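Local coordinates for thiosulfate sulfurtransferase (Pseudomonas aeruginosa, PDB 1YT8), which probably transfers sulfur from thiosulfate to cyanide, as a single chain built from four rhodanese-like repeats, at residues D13-A16 against A17-R21; T378-P381 against T382-A385; G463-S466 against A467-A471; T497-R501 against E502-G506; D509-F512 against G513-E516. All blocks are in the same frame, centred on the assembly; numbering follows the deposited sequence.

Contact 1. Residues D13-A16 against A17-R21; sequences DIRA and ALLAR
Ile14 O receives the shortest hydrogen bond here, from Leu18 N at 2.9 Å, the donor standing nearly along the C=O axis. The same carbonyl oxygen is also touched by carbon: Leu18 CG rests 3.3 Å from Ile14 O, so the leucine side chain starts out against the carbonyl oxygen one turn back. The neighbouring rungs of the helix, Ala17 N to Asp13 O, Leu19 N to Arg15 O and Ala20 N to Ala16 O, are ordinary i to i+4 bonds.

Beside this ladder runs a short apolar ridge. With Ile14 CG1 beside the backbone N (chi1 -60°), CG2 is left anti to that N and meets Leu18 CD1 at 3.9 Å. Both residues are buried. One position further on, Arg15 and Leu19 repeat the spacing on a more open face: Arg15 CG passes 4.2 Å from Leu19 CD1, while the extended arginine carries its guanidinium off to the carbonyl of Asp521. Asp13 turns back instead, its OD2 accepting from Thr10 N.

At the far end Arg21, with positive phi, is the C' residue of a Schellman motif, which pairs Arg22 N with Ala17 O alongside a weak bond from Arg21 N to Leu18 O. Helix 11-20 follows edge strand 7-9 of the first parallel sheet, with Ala17 and Leu18 against Leu24 in the loop before strand 25-28, and Leu18 also touching Thr523, beyond helix 514-521.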
loop_
_atom_site.group_PDB
_atom_site.type_symbol
_atom_site.label_atom_id
_atom_site.label_comp_id
_atom_site.label_asym_id
_atom_site.label_seq_id
_atom_site.Cartn_x
_atom_site.Cartn_y
_atom_site.Cartn_z
ATOM N N ASP A 13 -9.117 20.352 14.984
ATOM C CA ASP A 13 -8.228 19.621 15.887
ATOM C C ASP A 13 -7.171 18.899 15.059
ATOM O O ASP A 13 -5.981 18.919 15.383
ATOM C CB ASP A 13 -8.998 18.571 16.703
ATOM C CG ASP A 13 -9.908 19.181 17.753
ATOM O OD1 ASP A 13 -9.443 20.059 18.510
ATOM O OD2 ASP A 13 -11.088 18.764 17.833
ATOM N N ILE A 14 -7.619 18.242 13.994
ATOM C CA ILE A 14 -6.715 17.501 13.120
ATOM C C ILE A 14 -5.745 18.447 12.409
ATOM O O ILE A 14 -4.544 18.180 12.346
ATOM C CB ILE A 14 -7.499 16.699 12.049
ATOM C CG1 ILE A 14 -8.453 15.698 12.725
ATOM C CG2 ILE A 14 -6.524 16.002 11.108
ATOM C CD1 ILE A 14 -7.771 14.675 13.630
ATOM N N ARG A 15 -6.264 19.551 11.874
ATOM C CA ARG A 15 -5.424 20.512 11.170
ATOM C C ARG A 15 -4.353 21.076 12.092
ATOM O O ARG A 15 -3.207 21.254 11.685
ATOM C CB ARG A 15 -6.266 21.658 10.603
ATOM C CG ARG A 15 -5.467 22.623 9.732
ATOM C CD ARG A 15 -6.329 23.774 9.232
ATOM N NE ARG A 15 -5.579 24.692 8.377
ATOM C CZ ARG A 15 -5.247 24.447 7.113
ATOM N NH1 ARG A 15 -5.600 23.305 6.534
ATOM N NH2 ARG A 15 -4.556 25.348 6.424
ATOM N N ALA A 16 -4.733 21.362 13.334
ATOM C CA ALA A 16 -3.788 21.899 14.300
ATOM C C ALA A 16 -2.674 20.886 14.552
ATOM O O ALA A 16 -1.498 21.247 14.592
ATOM C CB ALA A 16 -4.502 22.237 15.612
ATOM N N ALA A 17 -3.039 19.615 14.710
ATOM C CA ALA A 17 -2.037 18.583 14.957
ATOM C C ALA A 17 -1.109 18.397 13.750
ATOM O O ALA A 17 0.104 18.219 13.913
ATOM C CB ALA A 17 -2.721 17.255 15.325
ATOM N N LEU A 18 -1.671 18.445 12.543
ATOM C CA LEU A 18 -0.870 18.291 11.329
ATOM C C LEU A 18 0.147 19.424 11.191
ATOM O O LEU A 18 1.296 19.194 10.811
ATOM C CB LEU A 18 -1.773 18.261 10.088
ATOM C CG LEU A 18 -2.669 17.029 9.920
ATOM C CD1 LEU A 18 -3.631 17.251 8.754
ATOM C CD2 LEU A 18 -1.809 15.792 9.685
ATOM N N LEU A 19 -0.273 20.648 11.500
ATOM C CA LEU A 19 0.621 21.801 11.404
ATOM C C LEU A 19 1.730 21.744 12.457
ATOM O O LEU A 19 2.863 22.148 12.198
ATOM C CB LEU A 19 -0.177 23.101 11.552
ATOM C CG LEU A 19 -1.105 23.446 10.384
ATOM C CD1 LEU A 19 -1.928 24.683 10.716
ATOM C CD2 LEU A 19 -0.276 23.664 9.123
ATOM N N ALA A 20 1.396 21.245 13.642
ATOM C CA ALA A 20 2.357 21.119 14.737
ATOM C C ALA A 20 3.182 19.846 14.566
ATOM O O ALA A 20 4.185 19.638 15.255
ATOM C CB ALA A 20 1.618 21.081 16.073
ATOM N N ARG A 21 2.741 18.998 13.644
ATOM C CA ARG A 21 3.391 17.728 13.359
ATOM C C ARG A 21 3.371 16.765 14.542
ATOM O O ARG A 21 4.340 16.048 14.802
ATOM C CB ARG A 21 4.816 17.977 12.861
ATOM C CG ARG A 21 4.795 18.791 11.586
ATOM C CD ARG A 21 6.159 19.200 11.100
ATOM N NE ARG A 21 6.022 20.178 10.022
ATOM C CZ ARG A 21 7.042 20.758 9.402
ATOM N NH1 ARG A 21 8.287 20.460 9.750
ATOM N NH2 ARG A 21 6.816 21.638 8.436
#

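Contact 2. Residues T378-P381 against T382-A385; sequences TIDP and TTLA
Asp380 O takes two backbone donors as strand 378-379 gives way to the helix: Leu384 N at 3.0 Å in a nearly straight bond, and Thr383 N in a weak one bent to 123°. Ala385 N then bonds Pro381 O and carries the helix on.

Ile379 reaches over this first turn. With CG1 anti to the backbone N and the chain fully extended, CD1 arrives 3.6 Å from Thr383 CG2 and lies 4.2 Å from Leu384 CB. Thr383 thus divides its two branches: the methyl goes to the isoleucine, and OG1 faces a water on the Asp380 side, 2.7 Å away. That water accepts from Asp380 N and donates to Asp380 OD2 at 2.9 Å, linking the aspartate to the threonine where Asp380, although at the N-cap position, makes no direct capping bond with its side chain.

Ile379 belongs to an edge strand of the fourth parallel sheet, hydrogen-bonded through its backbone to Leu460 and Asp462. Its side chain and that of Leu384 both touch Val434 of strand 432-436, while Pro381 and Leu384 lean on Leu461 of strand 458-461 and on helix 464-470, through Ala467 and Trp468.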
loop_
_atom_site.group_PDB
_atom_site.type_symbol
_atom_site.label_atom_id
_atom_site.label_comp_id
_atom_site.label_asym_id
_atom_site.label_seq_id
_atom_site.Cartn_x
_atom_site.Cartn_y
_atom_site.Cartn_z
ATOM N N THR A 378 -14.886 -24.926 15.422
ATOM C CA THR A 378 -14.502 -25.204 14.046
ATOM C C THR A 378 -15.115 -26.472 13.469
ATOM O O THR A 378 -15.640 -27.322 14.190
ATOM C CB THR A 378 -12.969 -25.304 13.904
ATOM O OG1 THR A 378 -12.474 -26.334 14.769
ATOM C CG2 THR A 378 -12.311 -23.980 14.264
ATOM N N ILE A 379 -15.039 -26.579 12.150
ATOM C CA ILE A 379 -15.561 -27.723 11.426
ATOM C C ILE A 379 -14.555 -28.049 10.324
ATOM O O ILE A 379 -14.035 -27.145 9.670
ATOM C CB ILE A 379 -16.943 -27.397 10.813
ATOM C CG1 ILE A 379 -17.482 -28.612 10.056
ATOM C CG2 ILE A 379 -16.836 -26.184 9.894
ATOM C CD1 ILE A 379 -18.875 -28.401 9.478
ATOM N N ASP A 380 -14.266 -29.332 10.137
ATOM C CA ASP A 380 -13.314 -29.759 9.117
ATOM C C ASP A 380 -13.951 -29.684 7.733
ATOM O O ASP A 380 -15.161 -29.827 7.589
ATOM C CB ASP A 380 -12.846 -31.200 9.378
ATOM C CG ASP A 380 -12.245 -31.383 10.763
ATOM O OD1 ASP A 380 -11.332 -30.610 11.128
ATOM O OD2 ASP A 380 -12.683 -32.306 11.488
ATOM N N PRO A 381 -13.135 -29.456 6.693
ATOM C CA PRO A 381 -13.630 -29.366 5.317
ATOM C C PRO A 381 -14.511 -30.544 4.891
ATOM O O PRO A 381 -15.563 -30.348 4.286
ATOM C CB PRO A 381 -12.344 -29.274 4.500
ATOM C CG PRO A 381 -11.446 -28.484 5.409
ATOM C CD PRO A 381 -11.699 -29.126 6.759
ATOM N N THR A 382 -14.088 -31.766 5.207
ATOM C CA THR A 382 -14.867 -32.943 4.830
ATOM C C THR A 382 -16.222 -32.980 5.535
ATOM O O THR A 382 -17.203 -33.475 4.986
ATOM C CB THR A 382 -14.098 -34.253 5.127
ATOM O OG1 THR A 382 -13.756 -34.314 6.516
ATOM C CG2 THR A 382 -12.824 -34.320 4.296
ATOM N N THR A 383 -16.279 -32.460 6.757
ATOM C CA THR A 383 -17.537 -32.431 7.494
ATOM C C THR A 383 -18.452 -31.407 6.834
ATOM O O THR A 383 -19.647 -31.640 6.670
ATOM C CB THR A 383 -17.315 -32.034 8.962
ATOM O OG1 THR A 383 -16.469 -33.004 9.590
ATOM C CG2 THR A 383 -18.643 -31.968 9.709
ATOM N N LEU A 384 -17.882 -30.270 6.450
ATOM C CA LEU A 384 -18.661 -29.230 5.794
ATOM C C LEU A 384 -19.253 -29.772 4.496
ATOM O O LEU A 384 -20.408 -29.503 4.171
ATOM C CB LEU A 384 -17.791 -28.009 5.486
ATOM C CG LEU A 384 -18.502 -26.929 4.660
ATOM C CD1 LEU A 384 -19.747 -26.456 5.400
ATOM C CD2 LEU A 384 -17.556 -25.767 4.391
ATOM N N ALA A 385 -18.454 -30.531 3.754
ATOM C CA ALA A 385 -18.921 -31.108 2.499
ATOM C C ALA A 385 -20.174 -31.941 2.762
ATOM O O ALA A 385 -21.158 -31.847 2.026
ATOM C CB ALA A 385 -17.825 -31.970 1.871
HETATM O O HOH W 1 -15.521 -31.541 11.703
#

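Contact 3. Residues G463-S466 against A467-A471; sequences GGTS and AWVAA
Ala467 CB sits in the first turn of the helix, 3.5 Å from Gly463 O and 3.4 Å from Gly464 O. Its backbone N addresses the same two carbonyls: the bond to Gly463 O comes in from 59° above the carbonyl plane, and the one to Gly464 O is weak. Trp468 N reaches Gly464 O in the carbonyl plane, and Val469 N makes a nearly straight bond to Thr465 O, 2.9 Å long with an angle of 169°.

Side chains crowd that last carbonyl too. With CG1 anti to the backbone N (chi1 172°), Val469 leaves CG2 beside that N, 3.3 Å from Thr465 O, while Trp468 CB touches the oxygen at 3.4 Å. Beyond CB the indole heads out of the turn.

Further out, hydroxyls anchor the start of the helix. Thr465 OG1 bonds the hydroxyl of Thr436, and Ser466 OG bonds Gly438 O, tying the turn to the end of strand 432-436 and the loop that follows. The Trp468 indole is held by NE1 donating to Pro474 O.

Gly463 and Gly464, both with positive phi, lead from strand 458-461 into helix 464-470. Together with the tryptophan one turn on, they form the Asp-Gly-Gly element with which the last strand of a rhodanese domain enters its final helix.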
loop_
_atom_site.group_PDB
_atom_site.type_symbol
_atom_site.label_atom_id
_atom_site.label_comp_id
_atom_site.label_asym_id
_atom_site.label_seq_id
_atom_site.Cartn_x
_atom_site.Cartn_y
_atom_site.Cartn_z
ATOM N N GLY A 463 -9.056 -23.917 8.773
ATOM C CA GLY A 463 -8.107 -23.735 7.685
ATOM C C GLY A 463 -8.640 -22.953 6.495
ATOM O O GLY A 463 -7.924 -22.732 5.513
ATOM N N GLY A 464 -9.901 -22.542 6.570
ATOM C CA GLY A 464 -10.495 -21.775 5.490
ATOM C C GLY A 464 -10.576 -22.470 4.142
ATOM O O GLY A 464 -10.413 -23.686 4.035
ATOM N N THR A 465 -10.823 -21.680 3.103
ATOM C CA THR A 465 -10.955 -22.196 1.748
ATOM C C THR A 465 -9.695 -22.913 1.268
ATOM O O THR A 465 -9.774 -23.852 0.473
ATOM C CB THR A 465 -11.318 -21.057 0.776
ATOM O OG1 THR A 465 -12.502 -20.397 1.247
ATOM C CG2 THR A 465 -11.574 -21.602 -0.626
ATOM N N SER A 466 -8.534 -22.479 1.749
ATOM C CA SER A 466 -7.280 -23.116 1.360
ATOM C C SER A 466 -7.271 -24.576 1.797
ATOM O O SER A 466 -6.777 -25.447 1.076
ATOM C CB SER A 466 -6.088 -22.382 1.981
ATOM O OG SER A 466 -5.878 -21.138 1.338
ATOM N N ALA A 467 -7.815 -24.835 2.982
ATOM C CA ALA A 467 -7.885 -26.192 3.513
ATOM C C ALA A 467 -8.845 -27.022 2.665
ATOM O O ALA A 467 -8.569 -28.182 2.357
ATOM C CB ALA A 467 -8.355 -26.166 4.960
ATOM N N TRP A 468 -9.971 -26.417 2.295
ATOM C CA TRP A 468 -10.978 -27.077 1.470
ATOM C C TRP A 468 -10.331 -27.497 0.154
ATOM O O TRP A 468 -10.458 -28.645 -0.273
ATOM C CB TRP A 468 -12.150 -26.121 1.215
ATOM C CG TRP A 468 -13.194 -26.629 0.257
ATOM C CD1 TRP A 468 -13.129 -26.622 -1.110
ATOM C CD2 TRP A 468 -14.457 -27.218 0.593
ATOM N NE1 TRP A 468 -14.273 -27.166 -1.643
ATOM C CE2 TRP A 468 -15.106 -27.541 -0.621
ATOM C CE3 TRP A 468 -15.106 -27.504 1.803
ATOM C CZ2 TRP A 468 -16.374 -28.138 -0.660
ATOM C CZ3 TRP A 468 -16.367 -28.098 1.764
ATOM C CH2 TRP A 468 -16.986 -28.407 0.539
ATOM N N VAL A 469 -9.632 -26.561 -0.481
ATOM C CA VAL A 469 -8.950 -26.844 -1.739
ATOM C C VAL A 469 -7.902 -27.937 -1.539
ATOM O O VAL A 469 -7.761 -28.837 -2.368
ATOM C CB VAL A 469 -8.259 -25.575 -2.290
ATOM C CG1 VAL A 469 -7.386 -25.925 -3.493
ATOM C CG2 VAL A 469 -9.311 -24.548 -2.681
ATOM N N ALA A 470 -7.176 -27.862 -0.428
ATOM C CA ALA A 470 -6.142 -28.847 -0.127
ATOM C C ALA A 470 -6.722 -30.240 0.124
ATOM O O ALA A 470 -6.018 -31.243 0.002
ATOM C CB ALA A 470 -5.327 -28.391 1.080
ATOM N N ALA A 471 -8.003 -30.298 0.471
ATOM C CA ALA A 471 -8.670 -31.568 0.736
ATOM C C ALA A 471 -9.134 -32.225 -0.561
ATOM O O ALA A 471 -9.696 -33.322 -0.547
ATOM C CB ALA A 471 -9.858 -31.348 1.664
#

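Contact 4. Residues T497-R501 against E502-G506; sequences TDNPR and EAMQG
The start of helix 501-512 is built here, with Pro500 at the N-cap position. Pro500 O accepts from Met504 N at 3.1 Å, nearly head-on, and more weakly from Ala503 N; Gln505 N to Arg501 O, 2.9 Å, is the next rung.

The proline ring packs on the turn. Its CG lies 3.7 Å from Ala503 CB, and its CB is 3.5 Å from Glu502 OE1, because the glutamate bends at chi2 (71°) and folds its carboxylate back toward the residues before it. Asn499 packs against Met504. Its CB meets CG of Met504, a selenomethionine, at 3.9 Å, the two side chains crossing at about a right angle. The methionine bends at chi3 (136°), bringing CE back to 4.1 Å from both Asn499 CB and ND2, so that the chain end passes across the asparagine side chain. The amide itself is engaged elsewhere, ND2 donating to Glu495 O.

Met504 also touches Ile223, and Arg501 sends NH1 and NH2 to the carbonyls of Thr226 and Leu227, so the turn is fastened to helix 221-227 by both apolar and polar means. Arg501 NE and Glu502 OE2 stay 5.4 Å apart, too far for a salt bridge. The folded-back carboxylate lies beside the first turn, where its negative charge would probably interact favourably with the helix dipole.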
loop_
_atom_site.group_PDB
_atom_site.type_symbol
_atom_site.label_atom_id
_atom_site.label_comp_id
_atom_site.label_asym_id
_atom_site.label_seq_id
_atom_site.Cartn_x
_atom_site.Cartn_y
_atom_site.Cartn_z
ATOM N N THR A 497 -4.914 -3.864 -17.885
ATOM C CA THR A 497 -5.091 -3.332 -19.230
ATOM C C THR A 497 -6.553 -3.292 -19.688
ATOM O O THR A 497 -6.832 -3.097 -20.873
ATOM C CB THR A 497 -4.287 -4.171 -20.239
ATOM O OG1 THR A 497 -4.518 -3.682 -21.567
ATOM C CG2 THR A 497 -4.701 -5.633 -20.151
ATOM N N ASP A 498 -7.483 -3.466 -18.756
ATOM C CA ASP A 498 -8.898 -3.461 -19.110
ATOM C C ASP A 498 -9.661 -2.215 -18.661
ATOM O O ASP A 498 -10.886 -2.242 -18.534
ATOM C CB ASP A 498 -9.577 -4.715 -18.553
ATOM C CG ASP A 498 -9.499 -4.795 -17.043
ATOM O OD1 ASP A 498 -8.379 -4.678 -16.497
ATOM O OD2 ASP A 498 -10.555 -4.980 -16.402
ATOM N N ASN A 499 -8.941 -1.123 -18.422
ATOM C CA ASN A 499 -9.574 0.128 -18.015
ATOM C C ASN A 499 -9.868 0.939 -19.274
ATOM O O ASN A 499 -9.019 1.054 -20.155
ATOM C CB ASN A 499 -8.640 0.936 -17.107
ATOM C CG ASN A 499 -8.394 0.264 -15.773
ATOM O OD1 ASN A 499 -9.289 0.182 -14.929
ATOM N ND2 ASN A 499 -7.173 -0.221 -15.574
ATOM N N PRO A 500 -11.080 1.510 -19.382
ATOM C CA PRO A 500 -11.382 2.297 -20.581
ATOM C C PRO A 500 -10.472 3.520 -20.704
ATOM O O PRO A 500 -10.047 4.095 -19.698
ATOM C CB PRO A 500 -12.854 2.663 -20.393
ATOM C CG PRO A 500 -13.014 2.692 -18.906
ATOM C CD PRO A 500 -12.229 1.485 -18.460
ATOM N N ARG A 501 -10.170 3.900 -21.940
ATOM C CA ARG A 501 -9.304 5.040 -22.215
ATOM C C ARG A 501 -9.757 6.286 -21.459
ATOM O O ARG A 501 -8.931 7.078 -21.004
ATOM C CB ARG A 501 -9.277 5.327 -23.722
ATOM C CG ARG A 501 -8.675 4.203 -24.565
ATOM C CD ARG A 501 -8.925 4.426 -26.053
ATOM N NE ARG A 501 -8.286 5.640 -26.559
ATOM C CZ ARG A 501 -7.021 5.712 -26.965
ATOM N NH1 ARG A 501 -6.247 4.635 -26.933
ATOM N NH2 ARG A 501 -6.531 6.865 -27.401
ATOM N N GLU A 502 -11.070 6.451 -21.318
ATOM C CA GLU A 502 -11.622 7.606 -20.618
ATOM C C GLU A 502 -11.190 7.623 -19.154
ATOM O O GLU A 502 -10.874 8.678 -18.605
ATOM C CB GLU A 502 -13.152 7.603 -20.696
ATOM C CG GLU A 502 -13.721 7.662 -22.113
ATOM C CD GLU A 502 -13.519 6.366 -22.889
ATOM O OE1 GLU A 502 -13.912 5.293 -22.376
ATOM O OE2 GLU A 502 -12.977 6.421 -24.013
ATOM N N ALA A 503 -11.185 6.453 -18.525
ATOM C CA ALA A 503 -10.788 6.345 -17.127
ATOM C C ALA A 503 -9.289 6.600 -16.976
ATOM O O ALA A 503 -8.850 7.226 -16.011
ATOM C CB ALA A 503 -11.140 4.965 -16.589
HETATM N N MSE A 504 -8.504 6.119 -17.935
HETATM C CA MSE A 504 -7.061 6.307 -17.880
HETATM C C MSE A 504 -6.670 7.764 -18.097
HETATM O O MSE A 504 -5.810 8.288 -17.393
HETATM C CB MSE A 504 -6.367 5.399 -18.898
HETATM C CG MSE A 504 -6.544 3.917 -18.595
HETATM SE SE MSE A 504 -5.468 2.775 -19.744
HETATM C CE MSE A 504 -4.810 1.537 -18.408
ATOM N N GLN A 505 -7.302 8.428 -19.060
ATOM C CA GLN A 505 -6.997 9.834 -19.297
ATOM C C GLN A 505 -7.477 10.635 -18.089
ATOM O O GLN A 505 -6.844 11.611 -17.680
ATOM C CB GLN A 505 -7.701 10.340 -20.560
ATOM C CG GLN A 505 -7.475 11.825 -20.842
ATOM C CD GLN A 505 -6.011 12.169 -21.054
ATOM O OE1 GLN A 505 -5.353 11.604 -21.926
ATOM N NE2 GLN A 505 -5.494 13.104 -20.263
ATOM N N GLY A 506 -8.602 10.211 -17.519
ATOM C CA GLY A 506 -9.147 10.900 -16.362
ATOM C C GLY A 506 -8.191 10.843 -15.187
ATOM O O GLY A 506 -8.130 11.768 -14.376
#

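Contact 5. Residues D509-F512 against G513-E516; sequences DWEF and GLVE
Trp510 and Leu514 meet at the junction between helix 501-512 and helix 514-521, around Gly513.

The apolar part is a CH-pi contact. Leu514 CD1 stands over the six-membered ring of Trp510, 4.1 Å from its centroid and 16° off the normal. The second methyl lies over the same ring system nearer its rim, CD2 being 3.7 Å from Trp510 CZ2. Trp510 gets there with CG anti to its backbone N (chi1 166°), which swings the indole along the helix toward the next one; Val114 and Lys117 of helix 114-127 also pack on it.

Backbone bonds record the change of course. Gly513 N gives its main bond to Trp510 O at 3.1 Å, with a weak one to Asp509 O, and Leu514 N bonds Glu511 O, so i to i+3 bonding replaces the i to i+4 pattern. In both main bonds the donor stands well above the carbonyl plane.

Among the charged and polar side chains, Asp509 OD1 accepts from Gln505 NE2, Glu516 OE2 forms a salt bridge with Arg520, and Glu511 touches Arg196.

Two waters bridge the junction. One donates to Glu511 O, weakly to Phe512 O, and accepts from Val515 N; the other donates to Phe512 O, 2.9 Å away, and accepts from Glu516 N, also at 2.9 Å.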
loop_
_atom_site.group_PDB
_atom_site.type_symbol
_atom_site.label_atom_id
_atom_site.label_comp_id
_atom_site.label_asym_id
_atom_site.label_seq_id
_atom_site.Cartn_x
_atom_site.Cartn_y
_atom_site.Cartn_z
ATOM N N ASP A 509 -5.566 13.460 -15.790
ATOM C CA ASP A 509 -6.133 14.781 -15.545
ATOM C C ASP A 509 -6.213 15.037 -14.047
ATOM O O ASP A 509 -5.989 16.156 -13.589
ATOM C CB ASP A 509 -7.533 14.908 -16.154
ATOM C CG ASP A 509 -7.529 14.809 -17.666
ATOM O OD1 ASP A 509 -6.525 15.199 -18.293
ATOM O OD2 ASP A 509 -8.545 14.353 -18.231
ATOM N N TRP A 510 -6.543 13.997 -13.285
ATOM C CA TRP A 510 -6.629 14.130 -11.840
ATOM C C TRP A 510 -5.257 14.493 -11.266
ATOM O O TRP A 510 -5.142 15.404 -10.445
ATOM C CB TRP A 510 -7.136 12.827 -11.211
ATOM C CG TRP A 510 -6.949 12.773 -9.724
ATOM C CD1 TRP A 510 -7.618 13.499 -8.781
ATOM C CD2 TRP A 510 -5.986 11.983 -9.018
ATOM N NE1 TRP A 510 -7.131 13.210 -7.528
ATOM C CE2 TRP A 510 -6.128 12.282 -7.645
ATOM C CE3 TRP A 510 -5.017 11.050 -9.414
ATOM C CZ2 TRP A 510 -5.334 11.685 -6.662
ATOM C CZ3 TRP A 510 -4.225 10.454 -8.435
ATOM C CH2 TRP A 510 -4.391 10.775 -7.073
ATOM N N GLU A 511 -4.212 13.795 -11.702
ATOM C CA GLU A 511 -2.874 14.088 -11.198
ATOM C C GLU A 511 -2.433 15.500 -11.583
ATOM O O GLU A 511 -1.711 16.157 -10.832
ATOM C CB GLU A 511 -1.865 13.042 -11.699
ATOM C CG GLU A 511 -2.159 11.636 -11.168
ATOM C CD GLU A 511 -1.059 10.625 -11.455
ATOM O OE1 GLU A 511 -0.592 10.547 -12.611
ATOM O OE2 GLU A 511 -0.671 9.892 -10.521
ATOM N N PHE A 512 -2.894 15.970 -12.738
ATOM C CA PHE A 512 -2.564 17.310 -13.225
ATOM C C PHE A 512 -3.036 18.402 -12.261
ATOM O O PHE A 512 -2.484 19.505 -12.238
ATOM C CB PHE A 512 -3.214 17.536 -14.595
ATOM C CG PHE A 512 -2.860 18.859 -15.236
ATOM C CD1 PHE A 512 -1.631 19.038 -15.865
ATOM C CD2 PHE A 512 -3.761 19.923 -15.211
ATOM C CE1 PHE A 512 -1.301 20.262 -16.463
ATOM C CE2 PHE A 512 -3.443 21.150 -15.805
ATOM C CZ PHE A 512 -2.210 21.318 -16.432
ATOM N N GLY A 513 -4.058 18.101 -11.466
ATOM C CA GLY A 513 -4.569 19.098 -10.540
ATOM C C GLY A 513 -4.140 18.950 -9.090
ATOM O O GLY A 513 -4.579 19.725 -8.237
ATOM N N LEU A 514 -3.274 17.984 -8.802
ATOM C CA LEU A 514 -2.834 17.741 -7.428
ATOM C C LEU A 514 -2.020 18.835 -6.743
ATOM O O LEU A 514 -2.234 19.114 -5.567
ATOM C CB LEU A 514 -2.063 16.420 -7.346
ATOM C CG LEU A 514 -2.929 15.165 -7.446
ATOM C CD1 LEU A 514 -2.041 13.936 -7.428
ATOM C CD2 LEU A 514 -3.917 15.133 -6.286
ATOM N N VAL A 515 -1.082 19.450 -7.453
ATOM C CA VAL A 515 -0.282 20.498 -6.832
ATOM C C VAL A 515 -1.169 21.651 -6.370
ATOM O O VAL A 515 -0.962 22.217 -5.292
ATOM C CB VAL A 515 0.811 21.000 -7.790
ATOM C CG1 VAL A 515 1.487 22.244 -7.219
ATOM C CG2 VAL A 515 1.841 19.896 -7.987
ATOM N N GLU A 516 -2.170 21.987 -7.175
ATOM C CA GLU A 516 -3.087 23.056 -6.812
ATOM C C GLU A 516 -3.834 22.661 -5.536
ATOM O O GLU A 516 -4.017 23.483 -4.640
ATOM C CB GLU A 516 -4.083 23.314 -7.943
ATOM C CG GLU A 516 -5.026 24.476 -7.675
ATOM C CD GLU A 516 -5.978 24.734 -8.829
ATOM O OE1 GLU A 516 -5.500 24.904 -9.970
ATOM O OE2 GLU A 516 -7.205 24.773 -8.595
HETATM O O HOH W 2 -0.334 18.519 -10.111
HETATM O O HOH W 3 -2.050 21.363 -10.022
#

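Overall arrangement
Contacts 2 and 3 belong to one rhodanese-like domain and touch directly: Trp468 CZ3 lies 3.7 Å from Leu384 CD2 and 3.5 Å from Pro381 O, while Pro381 CG meets Ala467 CB at 3.9 Å. Contact 1 lies in the first such domain, its centre about 52 Å from that of contact 2 but about 24 Å from that of contact 5. Contacts 4 and 5 share helix 501-512, their centres about 17 Å apart. The Glu511 side chain of contact 5 is about 5 Å from the bound sulfite, whose pocket includes Cys193 and Arg196; the ion probably comes from the crystallisation liquor, though it may mark a pocket.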